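Local coordinates for large adhesion protein (Lap) involved in biofilm formation (Marinobacter hydrocarbonoclasticus, PDB 6XI3) that forms part of an RTX adhesin for biofilm formation, its tandem calcium-binding Ig-like domains probably helping to extend the adhesin toward its target, at residues 93-98 against 121-126; 127-132 against 178-183; 352-355 against 361-364. All coordinates share one frame; numbering follows the deposited sequence.

Contact 1. Residues 93-98 against 121-126; sequences LVDGSL and DATAGD. With CA (calcium ion), chain E.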
ATOM      1  N   LEU A  93     -48.311  14.363   2.098  1.00 25.70           N
ATOM      2  CA  LEU A  93     -47.351  15.335   1.545  1.00 27.05           C
ATOM      3  C   LEU A  93     -45.942  14.913   1.967  1.00 31.70           C
ATOM      4  O   LEU A  93     -45.800  14.221   3.004  1.00 29.39           O
ATOM      5  CB  LEU A  93     -47.658  16.752   2.011  1.00 25.99           C
ATOM      6  CG  LEU A  93     -49.069  17.238   1.668  1.00 27.17           C
ATOM      7  CD1 LEU A  93     -49.270  18.677   2.125  1.00 26.26           C
ATOM      8  CD2 LEU A  93     -49.342  17.100   0.184  1.00 26.64           C
ATOM      9  N   VAL A  94     -44.957  15.333   1.177  1.00 32.11           N
ATOM     10  CA  VAL A  94     -43.519  15.131   1.501  1.00 32.84           C
ATOM     11  C   VAL A  94     -42.983  16.374   2.201  1.00 30.58           C
ATOM     12  O   VAL A  94     -43.577  17.444   2.069  1.00 29.56           O
ATOM     13  CB  VAL A  94     -42.690  14.755   0.261  1.00 33.78           C
ATOM     14  CG1 VAL A  94     -43.181  13.447  -0.325  1.00 34.48           C
ATOM     15  CG2 VAL A  94     -42.635  15.859  -0.790  1.00 32.54           C
ATOM     16  N   ASP A  95     -41.856  16.202   2.889  1.00 26.90           N
ATOM     17  CA  ASP A  95     -41.150  17.259   3.643  1.00 29.92           C
ATOM     18  C   ASP A  95     -40.690  18.368   2.690  1.00 29.77           C
ATOM     19  O   ASP A  95     -40.510  18.118   1.484  1.00 30.27           O
ATOM     20  CB  ASP A  95     -39.988  16.669   4.459  1.00 31.79           C
ATOM     21  CG  ASP A  95     -40.406  15.939   5.728  1.00 32.13           C
ATOM     22  OD1 ASP A  95     -41.648  15.802   5.959  1.00 28.65           O
ATOM     23  OD2 ASP A  95     -39.496  15.548   6.506  1.00 28.55           O
ATOM     24  N   GLY A  96     -40.451  19.534   3.272  1.00 28.78           N
ATOM     25  CA  GLY A  96     -40.041  20.755   2.573  1.00 31.18           C
ATOM     26  C   GLY A  96     -41.100  21.826   2.745  1.00 32.70           C
ATOM     27  O   GLY A  96     -41.855  21.782   3.752  1.00 29.29           O
ATOM     28  N   SER A  97     -41.171  22.750   1.796  1.00 32.07           N
ATOM     29  CA  SER A  97     -42.105  23.898   1.853  1.00 33.90           C
ATOM     30  C   SER A  97     -43.539  23.383   1.691  1.00 28.12           C
ATOM     31  O   SER A  97     -43.761  22.402   0.979  1.00 29.89           O
ATOM     32  CB  SER A  97     -41.771  24.896   0.790  1.00 37.15           C
ATOM     33  OG  SER A  97     -41.890  24.244  -0.472  1.00 39.98           O
ATOM     34  N   LEU A  98     -44.476  24.035   2.359  1.00 28.14           N
ATOM     35  CA  LEU A  98     -45.930  23.866   2.134  1.00 28.46           C
ATOM     36  C   LEU A  98     -46.439  25.211   1.658  1.00 27.79           C
ATOM     37  O   LEU A  98     -46.117  26.206   2.335  1.00 26.67           O
ATOM     38  CB  LEU A  98     -46.632  23.501   3.444  1.00 29.48           C
ATOM     39  CG  LEU A  98     -46.197  22.191   4.080  1.00 32.18           C
ATOM     40  CD1 LEU A  98     -46.853  22.015   5.443  1.00 33.30           C
ATOM     41  CD2 LEU A  98     -46.529  21.037   3.149  1.00 31.91           C
ATOM     42  N   ASP A 121     -41.549  18.706   8.332  1.00 30.00           N
ATOM     43  CA  ASP A 121     -40.375  17.853   8.659  1.00 29.01           C
ATOM     44  C   ASP A 121     -40.850  16.705   9.543  1.00 27.80           C
ATOM     45  O   ASP A 121     -40.620  16.737  10.745  1.00 31.84           O
ATOM     46  CB  ASP A 121     -39.236  18.667   9.257  1.00 28.03           C
ATOM     47  CG  ASP A 121     -37.939  17.862   9.402  1.00 28.65           C
ATOM     48  OD1 ASP A 121     -37.827  16.725   8.855  1.00 25.96           O
ATOM     49  OD2 ASP A 121     -37.047  18.399  10.010  1.00 29.96           O
ATOM     50  N   ALA A 122     -41.610  15.814   8.923  1.00 29.20           N
ATOM     51  CA  ALA A 122     -42.219  14.627   9.522  1.00 32.00           C
ATOM     52  C   ALA A 122     -41.252  13.455   9.392  1.00 33.72           C
ATOM     53  O   ALA A 122     -41.508  12.491  10.076  1.00 34.07           O
ATOM     54  CB  ALA A 122     -43.527  14.309   8.840  1.00 29.52           C
ATOM     55  N   THR A 123     -40.243  13.516   8.511  1.00 33.63           N
ATOM     56  CA  THR A 123     -39.326  12.358   8.258  1.00 35.75           C
ATOM     57  C   THR A 123     -37.859  12.780   8.453  1.00 33.79           C
ATOM     58  O   THR A 123     -37.425  13.775   7.835  1.00 33.51           O
ATOM     59  CB  THR A 123     -39.593  11.744   6.878  1.00 36.45           C
ATOM     60  OG1 THR A 123     -40.984  11.462   6.764  1.00 38.51           O
ATOM     61  CG2 THR A 123     -38.845  10.452   6.642  1.00 37.80           C
ATOM     62  N   ALA A 124     -37.117  12.060   9.301  1.00 34.03           N
ATOM     63  CA  ALA A 124     -35.671  12.286   9.528  1.00 32.58           C
ATOM     64  C   ALA A 124     -34.926  11.869   8.254  1.00 29.89           C
ATOM     65  O   ALA A 124     -35.194  10.778   7.755  1.00 31.20           O
ATOM     66  CB  ALA A 124     -35.168  11.517  10.740  1.00 36.08           C
ATOM     67  N   GLY A 125     -34.073  12.741   7.720  1.00 28.09           N
ATOM     68  CA  GLY A 125     -33.238  12.423   6.555  1.00 29.44           C
ATOM     69  C   GLY A 125     -32.132  11.457   6.961  1.00 29.49           C
ATOM     70  O   GLY A 125     -31.614  11.602   8.094  1.00 31.30           O
ATOM     71  N   ASP A 126     -31.813  10.499   6.099  1.00 30.15           N
ATOM     72  CA  ASP A 126     -30.751   9.496   6.389  1.00 29.52           C
ATOM     73  C   ASP A 126     -30.206   8.983   5.063  1.00 26.57           C
ATOM     74  O   ASP A 126     -30.915   9.048   4.045  1.00 27.25           O
ATOM     75  CB  ASP A 126     -31.304   8.370   7.276  1.00 34.53           C
ATOM     76  CG  ASP A 126     -30.255   7.590   8.061  1.00 40.79           C
ATOM     77  OD1 ASP A 126     -29.195   8.152   8.329  1.00 43.67           O
ATOM     78  OD2 ASP A 126     -30.517   6.420   8.383  1.00 52.34           O
TER
HETATM   79 CA    CA E 504     -37.272  15.805   6.846  1.00 27.58          CA
HETATM   80  O   HOH W   1     -34.968  15.932   7.457  1.00 34.54           O
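Asp95 and Asp121 meet at a calcium ion, each giving it a single carboxylate oxygen: Asp95 OD2 and Asp121 OD1 both lie 2.3 Å from the metal. Thr123 gives its backbone O, also 2.3 Å from the calcium, and a water binds at 2.4 Å. Asp149 and Asn205 provide the two remaining ligands. The metal probably offsets the repulsion between the acidic oxygens; Asp95 OD2 and Asp121 OD1 are 3.1 Å apart and not hydrogen-bonded. In Asp121 CG stands anti to the backbone N (chi1 -171°), and its OD1 reaches the metal.

Hydrogen bonds hold the Asp95 carboxylate in place. Ala122 N donates to Asp95 OD1 over 3.0 Å, and Thr123 N donates to Asp95 OD2 over 3.0 Å. Both oxygens are met on their syn side, the first bond rising 28° out of the carboxylate plane and the second 17°. Two successive amides thus fix the rotation of the group, and OD2 serves an N-H and the metal at once. The water has a weak further link to Gly125 N.

Around the site, Asp95 sits just before strand 96-105, with its side chain against Leu120 at the end of strand 111-120. Residues 121-125 form the linker into strand 126-135, and Thr123 rests on Thr148 at the end of strand 140-148.

Contact 2. Residues 127-132 against 178-183; sequences LTVSVG and GSYSLT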
ATOM      1  N   LEU A 127     -28.971   8.482   5.067  1.00 26.71           N
ATOM      2  CA  LEU A 127     -28.407   7.804   3.880  1.00 25.02           C
ATOM      3  C   LEU A 127     -27.543   6.655   4.394  1.00 25.86           C
ATOM      4  O   LEU A 127     -26.920   6.843   5.426  1.00 24.47           O
ATOM      5  CB  LEU A 127     -27.605   8.813   3.049  1.00 24.30           C
ATOM      6  CG  LEU A 127     -26.960   8.254   1.778  1.00 28.24           C
ATOM      7  CD1 LEU A 127     -26.882   9.312   0.687  1.00 29.27           C
ATOM      8  CD2 LEU A 127     -25.555   7.709   2.068  1.00 26.26           C
ATOM      9  N   THR A 128     -27.560   5.529   3.683  1.00 25.84           N
ATOM     10  CA  THR A 128     -26.629   4.395   3.882  1.00 29.36           C
ATOM     11  C   THR A 128     -25.894   4.190   2.559  1.00 29.19           C
ATOM     12  O   THR A 128     -26.476   4.501   1.480  1.00 25.96           O
ATOM     13  CB  THR A 128     -27.340   3.118   4.353  1.00 30.01           C
ATOM     14  OG1 THR A 128     -28.113   2.605   3.262  1.00 32.82           O
ATOM     15  CG2 THR A 128     -28.210   3.333   5.581  1.00 30.03           C
ATOM     16  N   VAL A 129     -24.649   3.737   2.641  1.00 26.78           N
ATOM     17  CA  VAL A 129     -23.928   3.207   1.457  1.00 28.62           C
ATOM     18  C   VAL A 129     -23.244   1.898   1.854  1.00 31.68           C
ATOM     19  O   VAL A 129     -22.812   1.772   3.002  1.00 28.70           O
ATOM     20  CB  VAL A 129     -22.913   4.202   0.903  1.00 27.06           C
ATOM     21  CG1 VAL A 129     -21.745   4.413   1.854  1.00 28.05           C
ATOM     22  CG2 VAL A 129     -22.448   3.725  -0.463  1.00 27.47           C
ATOM     23  N   SER A 130     -23.179   0.950   0.936  1.00 31.96           N
ATOM     24  CA  SER A 130     -22.553  -0.354   1.234  1.00 35.74           C
ATOM     25  C   SER A 130     -21.859  -0.883  -0.017  1.00 35.71           C
ATOM     26  O   SER A 130     -22.402  -0.735  -1.140  1.00 30.48           O
ATOM     27  CB  SER A 130     -23.557  -1.306   1.840  1.00 37.99           C
ATOM     28  OG  SER A 130     -24.098  -2.161   0.867  1.00 46.80           O
ATOM     29  N   VAL A 131     -20.656  -1.415   0.177  1.00 28.32           N
ATOM     30  CA  VAL A 131     -19.892  -2.046  -0.920  1.00 28.54           C
ATOM     31  C   VAL A 131     -20.453  -3.442  -1.136  1.00 25.21           C
ATOM     32  O   VAL A 131     -20.455  -4.236  -0.214  1.00 27.09           O
ATOM     33  CB  VAL A 131     -18.391  -2.081  -0.624  1.00 29.95           C
ATOM     34  CG1 VAL A 131     -17.659  -2.865  -1.705  1.00 31.39           C
ATOM     35  CG2 VAL A 131     -17.857  -0.678  -0.522  1.00 31.95           C
ATOM     36  N   GLY A 132     -20.939  -3.720  -2.332  1.00 27.01           N
ATOM     37  CA  GLY A 132     -21.403  -5.072  -2.677  1.00 26.35           C
ATOM     38  C   GLY A 132     -20.208  -5.958  -2.945  1.00 27.51           C
ATOM     39  O   GLY A 132     -20.131  -7.072  -2.386  1.00 25.78           O
ATOM     40  N   GLY A 178     -36.213   5.284  -2.813  1.00 34.19           N
ATOM     41  CA  GLY A 178     -35.096   5.972  -2.144  1.00 31.76           C
ATOM     42  C   GLY A 178     -33.774   5.215  -2.248  1.00 31.37           C
ATOM     43  O   GLY A 178     -32.794   5.689  -1.642  1.00 31.12           O
ATOM     44  N   SER A 179     -33.736   4.076  -2.954  1.00 30.05           N
ATOM     45  CA  SER A 179     -32.510   3.265  -3.154  1.00 31.82           C
ATOM     46  C   SER A 179     -31.692   3.810  -4.334  1.00 30.68           C
ATOM     47  O   SER A 179     -32.220   4.561  -5.172  1.00 31.19           O
ATOM     48  CB  SER A 179     -32.812   1.797  -3.315  1.00 33.23           C
ATOM     49  OG  SER A 179     -33.407   1.534  -4.565  1.00 32.94           O
ATOM     50  N   TYR A 180     -30.398   3.512  -4.342  1.00 26.36           N
ATOM     51  CA  TYR A 180     -29.469   3.890  -5.431  1.00 27.83           C
ATOM     52  C   TYR A 180     -28.418   2.786  -5.495  1.00 29.97           C
ATOM     53  O   TYR A 180     -28.257   2.031  -4.489  1.00 26.62           O
ATOM     54  CB  TYR A 180     -28.863   5.275  -5.194  1.00 29.19           C
ATOM     55  CG  TYR A 180     -27.928   5.315  -4.010  1.00 31.21           C
ATOM     56  CD1 TYR A 180     -26.574   5.020  -4.149  1.00 29.56           C
ATOM     57  CD2 TYR A 180     -28.402   5.642  -2.744  1.00 30.61           C
ATOM     58  CE1 TYR A 180     -25.719   5.044  -3.057  1.00 31.09           C
ATOM     59  CE2 TYR A 180     -27.553   5.676  -1.646  1.00 29.03           C
ATOM     60  CZ  TYR A 180     -26.220   5.344  -1.799  1.00 30.27           C
ATOM     61  OH  TYR A 180     -25.398   5.416  -0.718  1.00 30.64           O
ATOM     62  N   SER A 181     -27.823   2.625  -6.665  1.00 28.24           N
ATOM     63  CA  SER A 181     -26.808   1.573  -6.917  1.00 33.26           C
ATOM     64  C   SER A 181     -25.944   1.968  -8.113  1.00 35.13           C
ATOM     65  O   SER A 181     -26.416   2.759  -8.951  1.00 28.27           O
ATOM     66  CB  SER A 181     -27.451   0.244  -7.139  1.00 35.46           C
ATOM     67  OG  SER A 181     -28.049   0.222  -8.412  1.00 40.40           O
ATOM     68  N   LEU A 182     -24.700   1.483  -8.116  1.00 28.32           N
ATOM     69  CA  LEU A 182     -23.802   1.535  -9.283  1.00 29.76           C
ATOM     70  C   LEU A 182     -23.148   0.168  -9.440  1.00 31.76           C
ATOM     71  O   LEU A 182     -22.826  -0.492  -8.404  1.00 30.74           O
ATOM     72  CB  LEU A 182     -22.729   2.594  -9.060  1.00 30.63           C
ATOM     73  CG  LEU A 182     -23.203   4.041  -9.055  1.00 32.80           C
ATOM     74  CD1 LEU A 182     -22.039   4.945  -8.699  1.00 33.48           C
ATOM     75  CD2 LEU A 182     -23.790   4.438 -10.412  1.00 33.78           C
ATOM     76  N   THR A 183     -22.941  -0.204 -10.683  1.00 28.26           N
ATOM     77  CA  THR A 183     -22.364  -1.502 -11.093  1.00 32.49           C
ATOM     78  C   THR A 183     -21.122  -1.207 -11.907  1.00 28.83           C
ATOM     79  O   THR A 183     -21.174  -0.277 -12.720  1.00 30.29           O
ATOM     80  CB  THR A 183     -23.394  -2.336 -11.858  1.00 32.84           C
ATOM     81  OG1 THR A 183     -24.500  -2.307 -10.961  1.00 36.91           O
ATOM     82  CG2 THR A 183     -22.960  -3.760 -12.107  1.00 34.59           C
TER
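This contact lies inside an Ig-like beta-sandwich, in the three-stranded sheet where 126-135 and 180-186 flank the central strand 140-148. The two outer strands run in the same direction, their local axes 24° apart and 9.0 Å from each other at the closest, so no backbone bonds join them here. The side chain of Tyr180 makes the crossing instead. Its OH donates to Thr128 O, a short bond of 2.6 Å that arrives 25° off the carbonyl plane with a bent C=O...donor angle of 128°. CG of Tyr180 takes the crowded position between its own backbone N and carbonyl carbon, which sends the ring across to 127-132.

Two apolar side chains close in on the hydroxyl. Val129 comes to the ring edge with CG2, 4.3 Å from Tyr180 CZ, while its CB is 3.2 Å from Tyr180 OH, a tight fit. Leu127 crosses the tyrosine at about a right angle and brings CD2 to 3.6 Å from Tyr180 OH; its CG lies 4.3 Å from Tyr180 CE2. The buried phenol oxygen thus has a polar partner within a mostly hydrophobic setting.

Ala199 of strand 193-202 touches Leu127, Val129 and Tyr180, and Val156 of strand 155-161 covers Leu127 and Tyr180. The tyrosine thus spans its own sheet on the side facing those strands, within the core of an Ig-like beta-sandwich.

Contact 3. Residues 352-355 against 361-364; sequences VTIT and VVNA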
ATOM      1  N   VAL A 352      51.891 -29.863   0.465  1.00 26.12           N
ATOM      2  CA  VAL A 352      53.337 -29.725   0.135  1.00 24.36           C
ATOM      3  C   VAL A 352      53.821 -31.033  -0.491  1.00 24.08           C
ATOM      4  O   VAL A 352      53.445 -32.097  -0.006  1.00 22.53           O
ATOM      5  CB  VAL A 352      54.161 -29.342   1.373  1.00 29.63           C
ATOM      6  CG1 VAL A 352      55.654 -29.357   1.097  1.00 32.51           C
ATOM      7  CG2 VAL A 352      53.755 -27.981   1.921  1.00 28.45           C
ATOM      8  N   THR A 353      54.538 -30.940  -1.607  1.00 25.67           N
ATOM      9  CA  THR A 353      55.283 -32.076  -2.228  1.00 27.58           C
ATOM     10  C   THR A 353      56.771 -31.722  -2.252  1.00 27.62           C
ATOM     11  O   THR A 353      57.116 -30.543  -2.492  1.00 29.55           O
ATOM     12  CB  THR A 353      54.778 -32.374  -3.647  1.00 29.31           C
ATOM     13  OG1 THR A 353      55.034 -31.155  -4.346  1.00 33.46           O
ATOM     14  CG2 THR A 353      53.309 -32.753  -3.721  1.00 29.82           C
ATOM     15  N   ILE A 354      57.622 -32.696  -1.947  1.00 26.75           N
ATOM     16  CA  ILE A 354      59.091 -32.592  -2.140  1.00 26.68           C
ATOM     17  C   ILE A 354      59.438 -33.714  -3.118  1.00 27.62           C
ATOM     18  O   ILE A 354      59.140 -34.857  -2.776  1.00 24.02           O
ATOM     19  CB  ILE A 354      59.825 -32.736  -0.800  1.00 28.02           C
ATOM     20  CG1 ILE A 354      59.293 -31.727   0.225  1.00 29.77           C
ATOM     21  CG2 ILE A 354      61.325 -32.601  -0.982  1.00 28.28           C
ATOM     22  CD1 ILE A 354      59.281 -32.292   1.611  1.00 33.19           C
ATOM     23  N   THR A 355      59.935 -33.355  -4.298  1.00 28.22           N
ATOM     24  CA  THR A 355      60.313 -34.286  -5.375  1.00 30.70           C
ATOM     25  C   THR A 355      61.842 -34.306  -5.474  1.00 27.40           C
ATOM     26  O   THR A 355      62.444 -33.248  -5.522  1.00 27.83           O
ATOM     27  CB  THR A 355      59.599 -33.882  -6.668  1.00 34.29           C
ATOM     28  OG1 THR A 355      58.227 -33.767  -6.276  1.00 32.63           O
ATOM     29  CG2 THR A 355      59.810 -34.867  -7.808  1.00 32.14           C
ATOM     30  N   VAL A 361      58.566 -38.925  -4.334  1.00 29.49           N
ATOM     31  CA  VAL A 361      57.779 -37.768  -3.815  1.00 31.26           C
ATOM     32  C   VAL A 361      57.480 -38.025  -2.344  1.00 28.75           C
ATOM     33  O   VAL A 361      57.154 -39.162  -1.987  1.00 29.66           O
ATOM     34  CB  VAL A 361      56.501 -37.475  -4.628  1.00 34.49           C
ATOM     35  CG1 VAL A 361      55.675 -36.355  -4.018  1.00 31.91           C
ATOM     36  CG2 VAL A 361      56.820 -37.117  -6.071  1.00 35.02           C
ATOM     37  N   VAL A 362      57.636 -36.979  -1.533  1.00 27.73           N
ATOM     38  CA  VAL A 362      57.117 -36.917  -0.142  1.00 26.60           C
ATOM     39  C   VAL A 362      55.960 -35.924  -0.156  1.00 26.47           C
ATOM     40  O   VAL A 362      56.141 -34.821  -0.689  1.00 25.66           O
ATOM     41  CB  VAL A 362      58.174 -36.497   0.891  1.00 27.10           C
ATOM     42  CG1 VAL A 362      57.516 -36.114   2.213  1.00 26.77           C
ATOM     43  CG2 VAL A 362      59.212 -37.588   1.095  1.00 26.97           C
ATOM     44  N   ASN A 363      54.827 -36.333   0.414  1.00 26.23           N
ATOM     45  CA  ASN A 363      53.602 -35.503   0.529  1.00 28.03           C
ATOM     46  C   ASN A 363      53.405 -35.155   2.013  1.00 29.26           C
ATOM     47  O   ASN A 363      53.561 -36.039   2.874  1.00 29.55           O
ATOM     48  CB  ASN A 363      52.354 -36.214  -0.005  1.00 30.76           C
ATOM     49  CG  ASN A 363      52.474 -36.659  -1.452  1.00 33.11           C
ATOM     50  OD1 ASN A 363      52.406 -35.848  -2.373  1.00 36.79           O
ATOM     51  ND2 ASN A 363      52.654 -37.953  -1.658  1.00 30.53           N
ATOM     52  N   ALA A 364      53.063 -33.904   2.288  1.00 25.62           N
ATOM     53  CA  ALA A 364      52.763 -33.421   3.644  1.00 25.77           C
ATOM     54  C   ALA A 364      51.627 -32.397   3.539  1.00 24.08           C
ATOM     55  O   ALA A 364      51.338 -31.909   2.420  1.00 24.51           O
ATOM     56  CB  ALA A 364      54.021 -32.836   4.258  1.00 24.20           C
TER
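Strands 352-355 and 361-364 run antiparallel, 164° between their directions and 4.7 Å between axes at the closest, and pair Val352 with Ala364, Thr353 with Asn363, Ile354 with Val362 and Thr355 with Val361. Val352 and Ala364 exchange N-H...O bonds in both directions, as do Ile354 and Val362, and all four bonds measure 2.9 Å. Those of the second pair lie in the carbonyl plane. At the two non-hydrogen-bonded pairs the chains approach more closely, and CA-H groups lean on the carbonyls too: Thr353 CA is 3.3 Å from Val362 O, and Val361 CA is 3.4 Å from Ile354 O.

On one face Val352, Ile354, Val362 and Ala364 form an apolar patch, where Ile354 CD1 meets Val362 CG1 at 4.3 Å. This patch turns inward, against Leu376 and Val379 of strand 374-380, while Val335 and Leu337 of strand 334-342 also cover its Ile354 and Val352.

The other face carries Thr353, Thr355, Val361 and Asn363. Val361 straddles two threonines with its branches: CG1, anti to the backbone N (chi1 176°), reaches 4.1 Å from Thr353 CB, and CG2 lies 3.6 Å from Thr355 OG1. The Asn363 amide slants across Thr353, placing Asn363 OD1 3.5 Å from Thr353 CG2, a van der Waals touch.

Strand 349-356 pairs on its other edge with strand 387-396, leaving 361-367 outermost within the chain. The pair is a two-stranded antiparallel beta hairpin at the margin of an Ig-like sandwich sheet, its Val352/Ile354/Val362/Ala364 face turned to the core.

How the contacts relate
Contacts 1 and 2 are neighbours in the chain: 121-126 runs straight into 127-132, and their centres are about 22 Å apart. Contact 1 is the calcium junction between one sandwich and the next, and contact 2 lies in the next one, whose first strand follows the linker; Leu127's side chain stands about 13 Å from a bound calcium ion. Contact 3 belongs to a later repeat at the far side of the chain's centre, its centre about 109 Å from that of contact 1 and about 90 Å from that of contact 2. A sodium ion, bound by Ser357, Val385 and Asp388, lies about 8 Å from the Thr355 side chain. Together they sample a linker, a sandwich interior and a sheet margin of one elongated molecule.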